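Local atomic coordinates of uncharacterized protein (Capnocytophaga ochracea, PDB entry 4W9R), a protein that is of unknown function but probably acts as an esterase of the alpha/beta-hydrolase fold. Residues 111-114 / 115-119; 199-202 / 203-207; 213-216 / 217-221; 343-346 / 347-350. All coordinates share one frame; numbering follows the deposited sequence.

Contacts 1 to 3 lie in the mixed-sheet domain, contact 4 in the helical part towards the C-terminus. Contacts 1 and 2 both reach the same sheet, at strand 116-122 and at 205-213, an outermost strand of the sheet within this chain, their centres about 22 Å apart. Contact 3 follows strand 205-213 in the chain, about 26 Å from contact 2 between centres, and its K221 forms a salt bridge with E123, the residue directly after the strand of contact 1. Contact 4 is remote, its centre about 51 Å from that of contact 3. No active site is defined; glycerol at S216 and acetate about 4 Å from the F347 side chain probably come from the crystallisation liquor.

Contact 1: residues 111-114 / 115-119; sequences YPIA and DLKGV
I113 and K117 meet where the chain turns a corner into strand 116-122, a core strand of an alpha/beta-hydrolase sheet. Their side chains run at about a right angle to each other, and the touch is limited: the branch methyl CG2 of I113 lies 3.9 Å from K117 CG. The first torsion of I113 accounts for this, since with chi1 at -56° CG1 stands beside the backbone N and CG2 is the branch opposite that N. Both side chains also lie against L37 of strand 35-40 and against helix 91-110, where each touches Q108, so the pair belongs to the layer between helix and sheet. L116, the intervening strand residue, sends its end away and packs on F233. A114 bonds to the backbone of Y35; past the corner L116 and G118 bond to that of L37. Upstream, P112 centres an inverse gamma turn, whose weak bond runs from I113 N to Y111 O at 2.9 Å. From CG, which is also 4.1 Å from A114 O, the K117 chain bends at chi3 (-95°) and again at chi4, and its NZ is hydrogen-bonded to T140 O.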
ATOM      1  N   TYR B 111       2.875   4.298  27.215  1.00 40.90           N
ATOM      2  CA  TYR B 111       3.974   3.738  26.429  1.00 30.38           C
ATOM      3  C   TYR B 111       5.147   4.708  26.310  1.00 33.37           C
ATOM      4  O   TYR B 111       4.963   5.922  26.382  1.00 41.67           O
ATOM      5  CB  TYR B 111       3.491   3.355  25.025  1.00 37.87           C
ATOM      6  CG  TYR B 111       2.273   2.461  24.998  1.00 47.21           C
ATOM      7  CD1 TYR B 111       2.358   1.126  25.366  1.00 46.96           C
ATOM      8  CD2 TYR B 111       1.040   2.950  24.588  1.00 51.06           C
ATOM      9  CE1 TYR B 111       1.247   0.306  25.340  1.00 49.98           C
ATOM     10  CE2 TYR B 111      -0.076   2.136  24.556  1.00 54.68           C
ATOM     11  CZ  TYR B 111       0.034   0.815  24.931  1.00 49.92           C
ATOM     12  OH  TYR B 111      -1.075   0.000  24.902  1.00 47.73           O
ATOM     13  N   PRO B 112       6.361   4.171  26.116  1.00 35.27           N
ATOM     14  CA  PRO B 112       7.542   5.011  25.890  1.00 40.22           C
ATOM     15  C   PRO B 112       7.569   5.590  24.478  1.00 40.98           C
ATOM     16  O   PRO B 112       8.237   5.049  23.597  1.00 42.73           O
ATOM     17  CB  PRO B 112       8.708   4.043  26.111  1.00 38.50           C
ATOM     18  CG  PRO B 112       8.145   2.703  25.788  1.00 34.90           C
ATOM     19  CD  PRO B 112       6.712   2.744  26.230  1.00 37.08           C
ATOM     20  N   ILE B 113       6.833   6.676  24.267  1.00 30.10           N
ATOM     21  CA  ILE B 113       6.746   7.302  22.952  1.00 27.84           C
ATOM     22  C   ILE B 113       7.951   8.195  22.671  1.00 25.25           C
ATOM     23  O   ILE B 113       8.333   9.016  23.503  1.00 34.09           O
ATOM     24  CB  ILE B 113       5.455   8.138  22.815  1.00 29.24           C
ATOM     25  CG1 ILE B 113       4.225   7.269  23.089  1.00 31.49           C
ATOM     26  CG2 ILE B 113       5.368   8.771  21.436  1.00 20.09           C
ATOM     27  CD1 ILE B 113       4.142   6.030  22.222  1.00 15.91           C
ATOM     28  N   ALA B 114       8.541   8.034  21.490  1.00 29.74           N
ATOM     29  CA  ALA B 114       9.690   8.834  21.085  1.00 30.82           C
ATOM     30  C   ALA B 114       9.278  10.262  20.742  1.00 35.50           C
ATOM     31  O   ALA B 114       8.102  10.615  20.821  1.00 42.90           O
ATOM     32  CB  ALA B 114      10.392   8.188  19.898  1.00 30.23           C
ATOM     33  N   ASP B 115      10.251  11.077  20.350  1.00 43.25           N
ATOM     34  CA  ASP B 115      10.003  12.487  20.066  1.00 50.26           C
ATOM     35  C   ASP B 115       9.266  12.691  18.747  1.00 52.91           C
ATOM     36  O   ASP B 115       8.746  13.774  18.485  1.00 57.51           O
ATOM     37  CB  ASP B 115      11.319  13.269  20.050  1.00 62.64           C
ATOM     38  CG  ASP B 115      11.936  13.399  21.430  1.00 80.70           C
ATOM     39  OD1 ASP B 115      11.777  12.466  22.246  1.00 94.38           O
ATOM     40  OD2 ASP B 115      12.579  14.437  21.699  1.00 81.27           O
ATOM     41  N   LEU B 116       9.223  11.651  17.920  1.00 50.71           N
ATOM     42  CA  LEU B 116       8.530  11.728  16.639  1.00 39.16           C
ATOM     43  C   LEU B 116       7.095  11.218  16.738  1.00 38.66           C
ATOM     44  O   LEU B 116       6.860  10.038  16.999  1.00 39.31           O
ATOM     45  CB  LEU B 116       9.284  10.937  15.569  1.00 31.59           C
ATOM     46  CG  LEU B 116       8.604  10.911  14.199  1.00 31.51           C
ATOM     47  CD1 LEU B 116       8.463  12.323  13.649  1.00 29.99           C
ATOM     48  CD2 LEU B 116       9.368  10.026  13.227  1.00 42.94           C
ATOM     49  N   LYS B 117       6.141  12.116  16.524  1.00 27.30           N
ATOM     50  CA  LYS B 117       4.728  11.759  16.544  1.00 26.79           C
ATOM     51  C   LYS B 117       4.049  12.232  15.264  1.00 28.94           C
ATOM     52  O   LYS B 117       4.009  13.428  14.986  1.00 29.50           O
ATOM     53  CB  LYS B 117       4.037  12.361  17.770  1.00 24.89           C
ATOM     54  CG  LYS B 117       4.541  11.816  19.100  1.00 24.40           C
ATOM     55  CD  LYS B 117       4.026  12.632  20.279  1.00 31.23           C
ATOM     56  CE  LYS B 117       5.033  13.691  20.715  1.00 45.14           C
ATOM     57  NZ  LYS B 117       5.322  14.695  19.651  1.00 54.33           N
ATOM     58  N   GLY B 118       3.547  11.293  14.469  1.00 22.65           N
ATOM     59  CA  GLY B 118       2.878  11.644  13.229  1.00 20.15           C
ATOM     60  C   GLY B 118       1.364  11.540  13.263  1.00 31.21           C
ATOM     61  O   GLY B 118       0.787  10.970  14.189  1.00 33.73           O
ATOM     62  N   VAL B 119       0.721  12.077  12.231  1.00 26.16           N
ATOM     63  CA  VAL B 119      -0.723  11.953  12.079  1.00 21.42           C
ATOM     64  C   VAL B 119      -1.085  11.717  10.613  1.00 30.65           C
ATOM     65  O   VAL B 119      -0.610  12.417   9.718  1.00 26.68           O
ATOM     66  CB  VAL B 119      -1.467  13.201  12.618  1.00 25.08           C
ATOM     67  CG1 VAL B 119      -0.956  14.477  11.957  1.00 21.27           C
ATOM     68  CG2 VAL B 119      -2.970  13.055  12.426  1.00 27.21           C
TER

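Contact 2: residues 199-202 / 203-207; sequences APVH and ESVEY
V201 and V205 form the close-packed side of this contact. V201 CG1 lies 3.6 Å from V205 CB and 3.7 Å from V205 CG1, the two side chains crossing at about a right angle, and V205 continues inwards onto L163 of helix 156-165 and L171 of strand 171-180. On the polar side, H202 ND1 and S204 OG are hydrogen-bonded at 2.7 Å, with the hydroxyl at the edge of the imidazole; either partner could be the donor. S204 OG is also bonded to V167 N, which ties the ring indirectly to the neighbouring loop. H202 to V205 form a type I beta turn, closed by V205 N to H202 O at 3.0 Å with an N-H...O angle of 157°. It delivers the chain into strand 205-213, one of the two outermost strands of the alpha/beta-hydrolase sheet within this chain. The outer side is looser. E203 is exposed, and with chi1 at 58° and a bend at chi2 its chain folds back so that CG stands over one face of the H202 ring, offset toward the rim; this CH-pi contact is 4.2 Å from E203 CG to the H202 ring centroid. An alanine in place of H202 is likely to leave the S204 hydroxyl without one of its partners and the E203 chain without the face it rests on. E203 OE2 stays 4.4 Å from H202 ND1.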
ATOM      1  N   ALA B 199       4.688  31.223  -0.394  1.00 71.23           N
ATOM      2  CA  ALA B 199       5.933  31.655   0.231  1.00 74.91           C
ATOM      3  C   ALA B 199       6.963  30.529   0.233  1.00 79.49           C
ATOM      4  O   ALA B 199       6.599  29.354   0.274  1.00 79.94           O
ATOM      5  CB  ALA B 199       5.673  32.140   1.651  1.00 73.93           C
ATOM      6  N   PRO B 200       8.256  30.888   0.170  1.00 81.73           N
ATOM      7  CA  PRO B 200       9.339  29.905   0.294  1.00 67.92           C
ATOM      8  C   PRO B 200       9.281  29.158   1.624  1.00 55.67           C
ATOM      9  O   PRO B 200       8.987  29.757   2.658  1.00 62.69           O
ATOM     10  CB  PRO B 200      10.604  30.761   0.201  1.00 67.82           C
ATOM     11  CG  PRO B 200      10.184  31.961  -0.573  1.00 74.23           C
ATOM     12  CD  PRO B 200       8.769  32.230  -0.153  1.00 82.10           C
ATOM     13  N   VAL B 201       9.563  27.862   1.589  1.00 51.50           N
ATOM     14  CA  VAL B 201       9.446  27.018   2.771  1.00 48.78           C
ATOM     15  C   VAL B 201      10.700  27.078   3.642  1.00 48.91           C
ATOM     16  O   VAL B 201      11.821  27.009   3.140  1.00 55.11           O
ATOM     17  CB  VAL B 201       9.169  25.553   2.374  1.00 46.05           C
ATOM     18  CG1 VAL B 201       9.004  24.686   3.605  1.00 46.66           C
ATOM     19  CG2 VAL B 201       7.929  25.473   1.497  1.00 51.38           C
ATOM     20  N   HIS B 202      10.495  27.213   4.951  1.00 41.40           N
ATOM     21  CA  HIS B 202      11.585  27.234   5.921  1.00 42.66           C
ATOM     22  C   HIS B 202      12.382  25.930   5.887  1.00 50.81           C
ATOM     23  O   HIS B 202      11.833  24.865   5.605  1.00 56.02           O
ATOM     24  CB  HIS B 202      11.033  27.484   7.326  1.00 55.97           C
ATOM     25  CG  HIS B 202      12.087  27.739   8.359  1.00 69.34           C
ATOM     26  ND1 HIS B 202      12.582  26.747   9.177  1.00 68.80           N
ATOM     27  CD2 HIS B 202      12.733  28.875   8.713  1.00 70.62           C
ATOM     28  CE1 HIS B 202      13.491  27.260   9.988  1.00 65.05           C
ATOM     29  NE2 HIS B 202      13.600  28.551   9.726  1.00 69.66           N
ATOM     30  N   GLU B 203      13.677  26.023   6.177  1.00 60.51           N
ATOM     31  CA  GLU B 203      14.585  24.883   6.053  1.00 62.88           C
ATOM     32  C   GLU B 203      14.259  23.742   7.019  1.00 53.39           C
ATOM     33  O   GLU B 203      14.623  22.592   6.772  1.00 50.30           O
ATOM     34  CB  GLU B 203      16.033  25.344   6.258  1.00 71.91           C
ATOM     35  CG  GLU B 203      16.305  26.017   7.598  1.00 88.37           C
ATOM     36  CD  GLU B 203      16.743  25.037   8.672  1.00101.02           C
ATOM     37  OE1 GLU B 203      17.107  23.894   8.324  1.00102.51           O
ATOM     38  OE2 GLU B 203      16.724  25.411   9.863  1.00104.82           O
ATOM     39  N   SER B 204      13.570  24.058   8.111  1.00 41.67           N
ATOM     40  CA  SER B 204      13.211  23.050   9.105  1.00 40.59           C
ATOM     41  C   SER B 204      12.048  22.181   8.632  1.00 44.78           C
ATOM     42  O   SER B 204      11.703  21.185   9.271  1.00 40.61           O
ATOM     43  CB  SER B 204      12.850  23.711  10.436  1.00 37.07           C
ATOM     44  OG  SER B 204      11.675  24.494  10.314  1.00 39.83           O
ATOM     45  N   VAL B 205      11.448  22.564   7.511  1.00 35.23           N
ATOM     46  CA  VAL B 205      10.281  21.864   6.993  1.00 42.15           C
ATOM     47  C   VAL B 205      10.595  21.086   5.719  1.00 39.85           C
ATOM     48  O   VAL B 205      11.156  21.630   4.770  1.00 39.50           O
ATOM     49  CB  VAL B 205       9.129  22.845   6.708  1.00 37.27           C
ATOM     50  CG1 VAL B 205       7.955  22.123   6.068  1.00 32.65           C
ATOM     51  CG2 VAL B 205       8.703  23.546   7.988  1.00 40.27           C
ATOM     52  N   GLU B 206      10.230  19.808   5.710  1.00 40.37           N
ATOM     53  CA  GLU B 206      10.318  18.996   4.505  1.00 38.67           C
ATOM     54  C   GLU B 206       8.925  18.857   3.901  1.00 42.69           C
ATOM     55  O   GLU B 206       8.052  18.200   4.470  1.00 43.54           O
ATOM     56  CB  GLU B 206      10.920  17.625   4.817  1.00 39.46           C
ATOM     57  CG  GLU B 206      11.125  16.737   3.601  1.00 52.65           C
ATOM     58  CD  GLU B 206      11.825  15.437   3.948  1.00 60.68           C
ATOM     59  OE1 GLU B 206      12.376  15.338   5.066  1.00 61.71           O
ATOM     60  OE2 GLU B 206      11.826  14.515   3.105  1.00 52.45           O
ATOM     61  N   TYR B 207       8.724  19.484   2.746  1.00 42.97           N
ATOM     62  CA  TYR B 207       7.402  19.579   2.134  1.00 34.03           C
ATOM     63  C   TYR B 207       7.273  18.691   0.901  1.00 34.70           C
ATOM     64  O   TYR B 207       8.114  18.734   0.002  1.00 39.56           O
ATOM     65  CB  TYR B 207       7.103  21.035   1.763  1.00 20.06           C
ATOM     66  CG  TYR B 207       5.757  21.262   1.109  1.00 33.68           C
ATOM     67  CD1 TYR B 207       5.593  21.108  -0.263  1.00 34.22           C
ATOM     68  CD2 TYR B 207       4.655  21.648   1.860  1.00 35.70           C
ATOM     69  CE1 TYR B 207       4.369  21.314  -0.864  1.00 36.51           C
ATOM     70  CE2 TYR B 207       3.427  21.864   1.265  1.00 35.79           C
ATOM     71  CZ  TYR B 207       3.290  21.696  -0.097  1.00 40.33           C
ATOM     72  OH  TYR B 207       2.073  21.907  -0.698  1.00 46.17           O
TER

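Contact 3: residues 213-216 / 217-221; sequences KGSS and VNAAK
With chi1 at 176°, S215 swings its hydroxyl away from its own N and over beside its carbonyl carbon, which brings OG to 3.8 Å from the A220 methyl CB and to 3.2 Å from S216 O, to which it donates a hydrogen bond. S216 takes the other course: at chi1 -71° its OG lies beside its backbone N, and although the residue holds the N-cap position its side chain makes no capping bond. The S216 carbonyl instead begins the helix, receiving A220 N at 3.0 Å with an N-H...O angle of 143°. S216 O thus accepts two donors, the amide nearer the direction of the C=O bond and the S215 hydroxyl from well to the side of it. A220 CB closes over the same oxygen at 3.4 Å from S216 O. Were S215 replaced by an alanine, S216 O would probably lose its second donor and the A220 methyl its hydroxyl neighbour. These residues join the last strand of the alpha/beta-hydrolase sheet, 205-213, to helix 217-232. The glycine in this link, G214, has positive phi and hydrogen-bonds through N to D179 OD1. On the dimer side, N218 ND2 is hydrogen-bonded to E62 of the second subunit and A219 packs on Y57 of that subunit. The next turn bond of the helix joins K221 N to V217 O at 3.0 Å.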
ATOM      1  N   LYS B 213      -2.395  11.924 -11.138  1.00 47.25           N
ATOM      2  CA  LYS B 213      -3.256  12.281 -12.252  1.00 52.73           C
ATOM      3  C   LYS B 213      -3.603  11.036 -13.051  1.00 45.86           C
ATOM      4  O   LYS B 213      -2.729  10.239 -13.390  1.00 48.72           O
ATOM      5  CB  LYS B 213      -2.583  13.331 -13.138  1.00 58.38           C
ATOM      6  CG  LYS B 213      -3.526  14.008 -14.121  1.00 78.28           C
ATOM      7  CD  LYS B 213      -2.859  15.195 -14.799  1.00 90.01           C
ATOM      8  CE  LYS B 213      -2.447  16.250 -13.784  1.00 97.05           C
ATOM      9  NZ  LYS B 213      -1.795  17.425 -14.428  1.00 96.87           N
ATOM     10  N   GLY B 214      -4.890  10.868 -13.336  1.00 36.29           N
ATOM     11  CA  GLY B 214      -5.368   9.682 -14.019  1.00 43.40           C
ATOM     12  C   GLY B 214      -5.476   8.514 -13.060  1.00 42.20           C
ATOM     13  O   GLY B 214      -5.567   7.360 -13.476  1.00 58.34           O
ATOM     14  N   SER B 215      -5.465   8.820 -11.767  1.00 26.99           N
ATOM     15  CA  SER B 215      -5.549   7.796 -10.735  1.00 31.93           C
ATOM     16  C   SER B 215      -6.826   7.919  -9.914  1.00 37.48           C
ATOM     17  O   SER B 215      -7.273   9.026  -9.609  1.00 29.94           O
ATOM     18  CB  SER B 215      -4.333   7.870  -9.812  1.00 35.47           C
ATOM     19  OG  SER B 215      -4.448   6.938  -8.749  1.00 42.18           O
ATOM     20  N   SER B 216      -7.411   6.779  -9.561  1.00 40.87           N
ATOM     21  CA  SER B 216      -8.562   6.763  -8.668  1.00 30.63           C
ATOM     22  C   SER B 216      -8.139   7.210  -7.275  1.00 34.15           C
ATOM     23  O   SER B 216      -6.990   7.018  -6.874  1.00 36.72           O
ATOM     24  CB  SER B 216      -9.195   5.372  -8.613  1.00 40.26           C
ATOM     25  OG  SER B 216      -9.864   5.066  -9.823  1.00 53.53           O
ATOM     26  N   VAL B 217      -9.076   7.804  -6.544  1.00 27.83           N
ATOM     27  CA  VAL B 217      -8.796   8.381  -5.235  1.00 30.29           C
ATOM     28  C   VAL B 217      -8.257   7.363  -4.233  1.00 28.16           C
ATOM     29  O   VAL B 217      -7.195   7.565  -3.643  1.00 29.41           O
ATOM     30  CB  VAL B 217     -10.056   9.032  -4.643  1.00 25.98           C
ATOM     31  CG1 VAL B 217      -9.818   9.437  -3.203  1.00 38.23           C
ATOM     32  CG2 VAL B 217     -10.467  10.228  -5.480  1.00 36.22           C
ATOM     33  N   ASN B 218      -8.993   6.274  -4.046  1.00 26.82           N
ATOM     34  CA  ASN B 218      -8.637   5.273  -3.047  1.00 29.76           C
ATOM     35  C   ASN B 218      -7.301   4.596  -3.331  1.00 34.50           C
ATOM     36  O   ASN B 218      -6.558   4.266  -2.408  1.00 38.05           O
ATOM     37  CB  ASN B 218      -9.745   4.226  -2.940  1.00 20.72           C
ATOM     38  CG  ASN B 218     -11.030   4.800  -2.376  1.00 28.08           C
ATOM     39  OD1 ASN B 218     -11.004   5.683  -1.519  1.00 29.46           O
ATOM     40  ND2 ASN B 218     -12.164   4.304  -2.860  1.00 28.51           N
ATOM     41  N   ALA B 219      -6.995   4.397  -4.608  1.00 33.24           N
ATOM     42  CA  ALA B 219      -5.720   3.809  -4.999  1.00 31.85           C
ATOM     43  C   ALA B 219      -4.581   4.794  -4.755  1.00 34.39           C
ATOM     44  O   ALA B 219      -3.461   4.398  -4.433  1.00 31.00           O
ATOM     45  CB  ALA B 219      -5.753   3.385  -6.456  1.00 26.05           C
ATOM     46  N   ALA B 220      -4.877   6.079  -4.912  1.00 27.68           N
ATOM     47  CA  ALA B 220      -3.883   7.124  -4.702  1.00 24.80           C
ATOM     48  C   ALA B 220      -3.543   7.274  -3.224  1.00 31.11           C
ATOM     49  O   ALA B 220      -2.397   7.550  -2.870  1.00 30.23           O
ATOM     50  CB  ALA B 220      -4.373   8.444  -5.266  1.00 25.22           C
ATOM     51  N   LYS B 221      -4.541   7.090  -2.365  1.00 20.70           N
ATOM     52  CA  LYS B 221      -4.333   7.209  -0.927  1.00 22.96           C
ATOM     53  C   LYS B 221      -3.397   6.123  -0.410  1.00 30.15           C
ATOM     54  O   LYS B 221      -2.560   6.380   0.455  1.00 35.90           O
ATOM     55  CB  LYS B 221      -5.667   7.160  -0.182  1.00 23.59           C
ATOM     56  CG  LYS B 221      -6.532   8.390  -0.400  1.00 20.95           C
ATOM     57  CD  LYS B 221      -7.657   8.478   0.617  1.00 23.14           C
ATOM     58  CE  LYS B 221      -8.723   7.428   0.367  1.00 24.02           C
ATOM     59  NZ  LYS B 221      -9.863   7.577   1.313  1.00 19.75           N
TER

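Contact 4: residues 343-346 / 347-350; sequences PNID and FITG
N344 lies along the backbone of I348 to G350, and its atoms meet I348, T349 and G350 in turn. N344 CB sits 3.2 Å from I348 O. At chi1 -59° CG turns to the side of its own N, and the flat amide begins there, N344 CG being 3.5 Å from T349 CA. Of the two amide ends, N344 OD1 reaches towards G350 N at 3.2 Å, while N344 ND2 stands alongside T349, 3.9 Å from T349 CB. Further round the loop, the D346 carboxylate and the F347 ring are nearly perpendicular, their planes 79° apart, with D346 OD1 at the ring edge. I345 and I348 touch loosely, CG2 of I345 being 4.3 Å from CG1 of I348, and they continue onto L278 and F317 of the surrounding helices. T349 is the N-cap of helix 350-362: its OG1 weakly accepts from L352 N. The backbone evidence is one good bond, I348 N to I345 O at 2.9 Å and 149°, and one weak bond, I345 N to I348 O at 3.1 Å. With the positive phi of D346, these define a single antiparallel bridge closed by a type II' turn, as in tight two-residue beta hairpins, here between helices 329-339 and 350-362.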
ATOM      1  N   PRO B 343      34.791 -12.852  21.102  1.00 54.61           N
ATOM      2  CA  PRO B 343      34.172 -13.637  20.026  1.00 57.17           C
ATOM      3  C   PRO B 343      34.379 -13.060  18.628  1.00 50.97           C
ATOM      4  O   PRO B 343      34.539 -11.851  18.463  1.00 44.48           O
ATOM      5  CB  PRO B 343      32.687 -13.611  20.396  1.00 37.14           C
ATOM      6  CG  PRO B 343      32.689 -13.535  21.871  1.00 41.39           C
ATOM      7  CD  PRO B 343      33.871 -12.678  22.240  1.00 52.15           C
ATOM      8  N   ASN B 344      34.375 -13.941  17.633  1.00 46.42           N
ATOM      9  CA  ASN B 344      34.529 -13.542  16.242  1.00 39.16           C
ATOM     10  C   ASN B 344      33.287 -12.854  15.693  1.00 43.90           C
ATOM     11  O   ASN B 344      32.162 -13.208  16.046  1.00 53.66           O
ATOM     12  CB  ASN B 344      34.858 -14.756  15.371  1.00 35.11           C
ATOM     13  CG  ASN B 344      36.121 -15.465  15.808  1.00 46.27           C
ATOM     14  OD1 ASN B 344      36.962 -14.893  16.503  1.00 56.58           O
ATOM     15  ND2 ASN B 344      36.267 -16.717  15.391  1.00 38.46           N
ATOM     16  N   ILE B 345      33.498 -11.870  14.827  1.00 41.66           N
ATOM     17  CA  ILE B 345      32.403 -11.244  14.099  1.00 40.81           C
ATOM     18  C   ILE B 345      32.832 -10.956  12.661  1.00 48.20           C
ATOM     19  O   ILE B 345      33.906 -10.404  12.427  1.00 42.15           O
ATOM     20  CB  ILE B 345      31.929  -9.945  14.788  1.00 34.42           C
ATOM     21  CG1 ILE B 345      30.879  -9.235  13.930  1.00 33.14           C
ATOM     22  CG2 ILE B 345      33.108  -9.027  15.087  1.00 36.48           C
ATOM     23  CD1 ILE B 345      30.304  -7.991  14.570  1.00 37.02           C
ATOM     24  N   ASP B 346      31.988 -11.348  11.708  1.00 49.57           N
ATOM     25  CA  ASP B 346      32.270 -11.182  10.282  1.00 43.58           C
ATOM     26  C   ASP B 346      33.638 -11.764   9.922  1.00 50.20           C
ATOM     27  O   ASP B 346      33.918 -12.928  10.212  1.00 59.82           O
ATOM     28  CB  ASP B 346      32.188  -9.704   9.885  1.00 51.03           C
ATOM     29  CG  ASP B 346      31.966  -9.507   8.393  1.00 70.72           C
ATOM     30  OD1 ASP B 346      32.564 -10.256   7.592  1.00 82.63           O
ATOM     31  OD2 ASP B 346      31.191  -8.601   8.021  1.00 74.92           O
ATOM     32  N   PHE B 347      34.492 -10.948   9.311  1.00 45.42           N
ATOM     33  CA  PHE B 347      35.803 -11.413   8.867  1.00 46.65           C
ATOM     34  C   PHE B 347      36.848 -11.310   9.972  1.00 41.41           C
ATOM     35  O   PHE B 347      38.015 -11.638   9.761  1.00 43.51           O
ATOM     36  CB  PHE B 347      36.265 -10.635   7.630  1.00 45.17           C
ATOM     37  CG  PHE B 347      36.717  -9.231   7.920  1.00 49.01           C
ATOM     38  CD1 PHE B 347      38.065  -8.939   8.064  1.00 40.21           C
ATOM     39  CD2 PHE B 347      35.798  -8.201   8.030  1.00 48.31           C
ATOM     40  CE1 PHE B 347      38.486  -7.647   8.321  1.00 36.92           C
ATOM     41  CE2 PHE B 347      36.214  -6.907   8.288  1.00 44.51           C
ATOM     42  CZ  PHE B 347      37.560  -6.630   8.432  1.00 39.33           C
ATOM     43  N   ILE B 348      36.430 -10.867  11.154  1.00 36.44           N
ATOM     44  CA  ILE B 348      37.351 -10.788  12.279  1.00 40.79           C
ATOM     45  C   ILE B 348      37.320 -12.114  13.014  1.00 44.07           C
ATOM     46  O   ILE B 348      36.306 -12.484  13.604  1.00 47.63           O
ATOM     47  CB  ILE B 348      36.984  -9.660  13.265  1.00 40.34           C
ATOM     48  CG1 ILE B 348      36.509  -8.412  12.517  1.00 34.40           C
ATOM     49  CG2 ILE B 348      38.161  -9.343  14.179  1.00 29.16           C
ATOM     50  CD1 ILE B 348      37.566  -7.782  11.680  1.00 37.29           C
ATOM     51  N   THR B 349      38.441 -12.823  12.983  1.00 44.23           N
ATOM     52  CA  THR B 349      38.517 -14.158  13.558  1.00 50.96           C
ATOM     53  C   THR B 349      39.795 -14.336  14.357  1.00 52.21           C
ATOM     54  O   THR B 349      40.739 -13.561  14.210  1.00 53.33           O
ATOM     55  CB  THR B 349      38.459 -15.248  12.474  1.00 46.99           C
ATOM     56  OG1 THR B 349      39.484 -15.008  11.501  1.00 45.54           O
ATOM     57  CG2 THR B 349      37.100 -15.255  11.785  1.00 31.05           C
ATOM     58  N   GLY B 350      39.819 -15.362  15.200  1.00 55.86           N
ATOM     59  CA  GLY B 350      41.000 -15.679  15.979  1.00 57.86           C
ATOM     60  C   GLY B 350      42.191 -15.971  15.088  1.00 59.48           C
ATOM     61  O   GLY B 350      43.321 -15.601  15.410  1.00 62.32           O
TER